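Long-range contact in carboxymuconolactone decarboxylase family protein (Methanocaldococcus jannaschii, PDB 3D7I), which probably acts as a peroxiredoxin-like oxidoreductase of the AhpD-like class, possibly helping to detoxify oxygen: residues B[41-54]-B[72-86]. Residues are numbered along the deposited sequence; the frame is centred on the assembly and turned at random.
With SO4 (sulfate ion), chain E.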
# COMPACT_ATOMS: atom_id res chain seq x y z
N TYR B 41 24.14 -11.61 -5.06
CA TYR B 41 22.81 -12.19 -5.04
C TYR B 41 22.23 -12.27 -3.63
O TYR B 41 21.06 -11.97 -3.40
CB TYR B 41 22.92 -13.59 -5.63
CG TYR B 41 21.65 -14.35 -5.82
CD1 TYR B 41 20.50 -13.74 -6.32
CD2 TYR B 41 21.60 -15.73 -5.57
CE1 TYR B 41 19.34 -14.47 -6.53
CE2 TYR B 41 20.45 -16.45 -5.78
CZ TYR B 41 19.33 -15.83 -6.26
OH TYR B 41 18.18 -16.56 -6.48
N LYS B 42 23.07 -12.66 -2.67
CA LYS B 42 22.63 -12.68 -1.26
C LYS B 42 22.07 -11.34 -0.81
O LYS B 42 21.01 -11.28 -0.18
CB LYS B 42 23.76 -13.12 -0.35
CG LYS B 42 23.41 -13.20 1.13
CD LYS B 42 24.67 -13.51 1.95
CE LYS B 42 24.34 -13.75 3.42
NZ LYS B 42 25.55 -14.12 4.22
N THR B 43 22.79 -10.26 -1.09
CA THR B 43 22.35 -8.92 -0.71
C THR B 43 21.02 -8.56 -1.35
O THR B 43 20.13 -8.04 -0.71
CB THR B 43 23.40 -7.85 -1.04
OG1 THR B 43 24.60 -8.15 -0.33
CG2 THR B 43 22.92 -6.46 -0.64
N GLN B 44 20.88 -8.85 -2.64
CA GLN B 44 19.64 -8.61 -3.33
C GLN B 44 18.47 -9.44 -2.78
O GLN B 44 17.37 -8.93 -2.71
CB GLN B 44 19.79 -8.88 -4.82
CG GLN B 44 20.66 -7.90 -5.54
CD GLN B 44 20.66 -8.16 -7.01
OE1 GLN B 44 21.09 -9.23 -7.44
NE2 GLN B 44 20.20 -7.18 -7.81
N LYS B 45 18.71 -10.69 -2.42
CA LYS B 45 17.65 -11.51 -1.83
C LYS B 45 17.23 -11.00 -0.45
O LYS B 45 16.06 -11.05 -0.10
CB LYS B 45 18.09 -12.98 -1.74
CG LYS B 45 17.95 -13.66 -3.09
CD LYS B 45 16.48 -13.97 -3.43
CE LYS B 45 16.40 -14.55 -4.84
NZ LYS B 45 15.01 -14.87 -5.28
N LEU B 46 18.19 -10.50 0.33
CA LEU B 46 17.89 -9.83 1.62
C LEU B 46 17.01 -8.60 1.42
O LEU B 46 16.05 -8.36 2.16
CB LEU B 46 19.19 -9.48 2.38
CG LEU B 46 20.00 -10.68 2.90
CD1 LEU B 46 21.38 -10.24 3.39
CD2 LEU B 46 19.26 -11.43 4.01
N ILE B 47 17.31 -7.82 0.38
CA ILE B 47 16.48 -6.70 -0.00
C ILE B 47 15.07 -7.15 -0.38
O ILE B 47 14.08 -6.55 0.04
CB ILE B 47 17.14 -5.91 -1.16
CG1 ILE B 47 18.43 -5.22 -0.68
CG2 ILE B 47 16.17 -4.84 -1.76
CD1 ILE B 47 19.38 -4.80 -1.84
N ALA B 48 14.98 -8.24 -1.15
CA ALA B 48 13.68 -8.78 -1.57
C ALA B 48 12.85 -9.17 -0.33
O ALA B 48 11.66 -8.89 -0.27
CB ALA B 48 13.86 -9.97 -2.54
N ILE B 49 13.49 -9.82 0.64
CA ILE B 49 12.81 -10.18 1.90
C ILE B 49 12.26 -8.94 2.56
O ILE B 49 11.11 -8.92 2.97
CB ILE B 49 13.72 -10.96 2.87
CG1 ILE B 49 14.06 -12.35 2.31
CG2 ILE B 49 13.05 -11.16 4.26
CD1 ILE B 49 15.29 -12.97 2.95
N GLY B 50 13.10 -7.90 2.68
CA GLY B 50 12.67 -6.64 3.27
C GLY B 50 11.44 -6.05 2.61
O GLY B 50 10.50 -5.61 3.27
N ILE B 51 11.45 -6.03 1.28
CA ILE B 51 10.36 -5.43 0.54
C ILE B 51 9.08 -6.22 0.76
O ILE B 51 8.04 -5.64 1.04
CB ILE B 51 10.66 -5.32 -0.97
CG1 ILE B 51 11.78 -4.28 -1.21
CG2 ILE B 51 9.40 -4.94 -1.78
CD1 ILE B 51 12.39 -4.28 -2.60
N VAL B 52 9.14 -7.53 0.59
CA VAL B 52 7.95 -8.39 0.74
C VAL B 52 7.43 -8.35 2.18
O VAL B 52 6.22 -8.30 2.43
CB VAL B 52 8.28 -9.83 0.34
CG1 VAL B 52 7.08 -10.75 0.55
CG2 VAL B 52 8.74 -9.89 -1.15
N ALA B 53 8.36 -8.34 3.14
CA ALA B 53 7.97 -8.30 4.54
C ALA B 53 7.33 -6.98 4.93
O ALA B 53 6.62 -6.93 5.93
CB ALA B 53 9.14 -8.64 5.49
N SER B 54 7.57 -5.91 4.16
CA SER B 54 7.02 -4.60 4.44
C SER B 54 5.53 -4.55 4.10
O SER B 54 4.84 -3.64 4.51
CB SER B 54 7.79 -3.49 3.72
OG SER B 54 7.57 -3.44 2.31
N LEU B 72 20.30 -19.99 -0.64
CA LEU B 72 21.51 -19.20 -0.38
C LEU B 72 22.15 -19.44 0.99
O LEU B 72 23.21 -18.88 1.28
CB LEU B 72 21.18 -17.69 -0.53
CG LEU B 72 20.68 -17.20 -1.90
CD1 LEU B 72 19.19 -17.53 -2.11
CD2 LEU B 72 20.90 -15.70 -2.07
N GLY B 73 21.54 -20.23 1.85
CA GLY B 73 22.10 -20.40 3.19
C GLY B 73 22.00 -19.16 4.08
O GLY B 73 22.76 -19.01 5.06
N ILE B 74 21.07 -18.27 3.77
CA ILE B 74 20.81 -17.10 4.62
C ILE B 74 20.33 -17.59 6.01
O ILE B 74 19.57 -18.55 6.07
CB ILE B 74 19.85 -16.12 3.91
CG1 ILE B 74 20.64 -15.34 2.83
CG2 ILE B 74 19.15 -15.17 4.91
CD1 ILE B 74 19.80 -14.55 1.83
N THR B 75 20.80 -16.98 7.10
CA THR B 75 20.42 -17.43 8.45
C THR B 75 19.19 -16.71 9.00
O THR B 75 18.84 -15.64 8.52
CB THR B 75 21.53 -17.24 9.49
OG1 THR B 75 21.84 -15.86 9.63
CG2 THR B 75 22.86 -18.11 9.12
N LYS B 76 18.56 -17.28 10.03
CA LYS B 76 17.46 -16.57 10.67
C LYS B 76 17.96 -15.27 11.31
O LYS B 76 17.24 -14.27 11.29
CB LYS B 76 16.75 -17.44 11.71
CG LYS B 76 15.98 -18.63 11.14
CD LYS B 76 15.08 -19.25 12.22
CE LYS B 76 14.03 -20.18 11.62
NZ LYS B 76 12.95 -20.46 12.62
N GLU B 77 19.21 -15.26 11.82
CA GLU B 77 19.80 -14.04 12.38
C GLU B 77 19.95 -12.93 11.32
O GLU B 77 19.68 -11.76 11.58
CB GLU B 77 21.18 -14.32 13.00
CG GLU B 77 21.74 -13.11 13.77
CD GLU B 77 23.10 -13.40 14.41
OE1 GLU B 77 23.90 -14.18 13.82
OE2 GLU B 77 23.35 -12.84 15.51
N GLU B 78 20.35 -13.29 10.11
CA GLU B 78 20.42 -12.33 9.02
C GLU B 78 19.03 -11.80 8.64
O GLU B 78 18.85 -10.60 8.42
CB GLU B 78 21.10 -12.92 7.79
CG GLU B 78 22.58 -13.17 7.99
CD GLU B 78 23.24 -13.96 6.85
OE1 GLU B 78 22.60 -14.82 6.20
OE2 GLU B 78 24.43 -13.70 6.61
N ILE B 79 18.06 -12.70 8.56
CA ILE B 79 16.67 -12.28 8.31
C ILE B 79 16.14 -11.35 9.41
O ILE B 79 15.52 -10.32 9.12
CB ILE B 79 15.70 -13.49 8.05
CG1 ILE B 79 16.15 -14.29 6.82
CG2 ILE B 79 14.28 -12.98 7.78
CD1 ILE B 79 15.44 -15.60 6.68
N ALA B 80 16.45 -11.64 10.66
CA ALA B 80 16.03 -10.79 11.74
C ALA B 80 16.59 -9.37 11.58
O ALA B 80 15.89 -8.40 11.83
CB ALA B 80 16.41 -11.38 13.08
N ASP B 81 17.82 -9.25 11.10
CA ASP B 81 18.40 -7.92 10.85
C ASP B 81 17.69 -7.18 9.73
O ASP B 81 17.57 -5.96 9.77
CB ASP B 81 19.89 -8.02 10.51
CG ASP B 81 20.79 -8.26 11.72
OD1 ASP B 81 20.38 -8.03 12.89
OD2 ASP B 81 21.95 -8.63 11.47
N VAL B 82 17.22 -7.91 8.71
CA VAL B 82 16.35 -7.33 7.70
C VAL B 82 15.06 -6.80 8.35
O VAL B 82 14.63 -5.66 8.07
CB VAL B 82 16.01 -8.35 6.59
CG1 VAL B 82 15.00 -7.78 5.59
CG2 VAL B 82 17.31 -8.88 5.88
N LEU B 83 14.50 -7.57 9.27
CA LEU B 83 13.23 -7.21 9.90
C LEU B 83 13.36 -5.98 10.80
O LEU B 83 12.40 -5.21 10.95
CB LEU B 83 12.66 -8.40 10.64
CG LEU B 83 12.33 -9.61 9.76
CD1 LEU B 83 11.53 -10.64 10.56
CD2 LEU B 83 11.56 -9.19 8.47
N ARG B 84 14.56 -5.73 11.34
CA ARG B 84 14.79 -4.49 12.09
C ARG B 84 14.51 -3.28 11.21
O ARG B 84 13.83 -2.32 11.58
CB ARG B 84 16.22 -4.46 12.62
CG ARG B 84 16.53 -5.51 13.66
CD ARG B 84 18.01 -5.60 13.95
NE ARG B 84 18.39 -4.79 15.07
CZ ARG B 84 18.53 -5.22 16.33
NH1 ARG B 84 18.33 -6.47 16.70
NH2 ARG B 84 18.87 -4.36 17.23
N VAL B 85 14.97 -3.36 9.97
CA VAL B 85 14.72 -2.31 8.98
C VAL B 85 13.25 -2.23 8.58
O VAL B 85 12.72 -1.14 8.43
CB VAL B 85 15.62 -2.49 7.73
CG1 VAL B 85 15.47 -1.26 6.77
CG2 VAL B 85 17.10 -2.65 8.15
N VAL B 86 12.58 -3.37 8.42
CA VAL B 86 11.12 -3.37 8.22
C VAL B 86 10.40 -2.61 9.32
O VAL B 86 9.50 -1.84 9.03
CB VAL B 86 10.57 -4.82 8.08
CG1 VAL B 86 9.05 -4.83 8.02
CG2 VAL B 86 11.17 -5.46 6.82
S SO4 E . 19.55 -6.49 20.36
O1 SO4 E . 18.22 -6.09 20.02
O2 SO4 E . 20.46 -5.40 20.03
O3 SO4 E . 19.67 -6.79 21.81
O4 SO4 E . 19.84 -7.69 19.61
O HOH W 1 24.38 -16.72 5.54
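Segment 41-54 crosses segment 72-86 with Lys42 beside Leu72, Gly50 beside Val82 and Ser54 beside Val86; the axes of helix 41-53 and of the 76-86 part of helix 76-90 cross at -47° and approach to 9.2 Å. At Gly50 the backbones come close: Val82 CG1 lies 3.5 Å from Gly50 CA, a tight carbon pair, while Val82 CG2 meets Leu46 CD2. Farther along, Val86 CG2 touches Ala53 CB and Gly50 O, and helix 92-104 packs against Ile79, Leu83 and Val86. Ile74 CD1 rests on Leu46 CD2 at 3.8 Å, and Leu72 CD2 approaches the Tyr41 ring obliquely. With CG anti to the backbone N (chi1 -179°) and an extended chain, Lys42 passes Ile74 and brings NZ 2.7 Å from Glu78 OE2, a salt bridge on the carboxylate's syn side, 21° out of its plane. Glu78 OE1 accepts from Thr75 N (3.0 Å), which comes from the anti side and well out of plane, and from a water that also joins Lys42 NZ to Gly73 O. Were Glu78 an alanine, the Lys42 ammonium would probably lose its charged mate and Thr75 N its side-chain acceptor. Thr75 OG1 in turn accepts from Glu78 N, completing a capping box at the start of helix 76-90 within the all-helical AhpD-like fold.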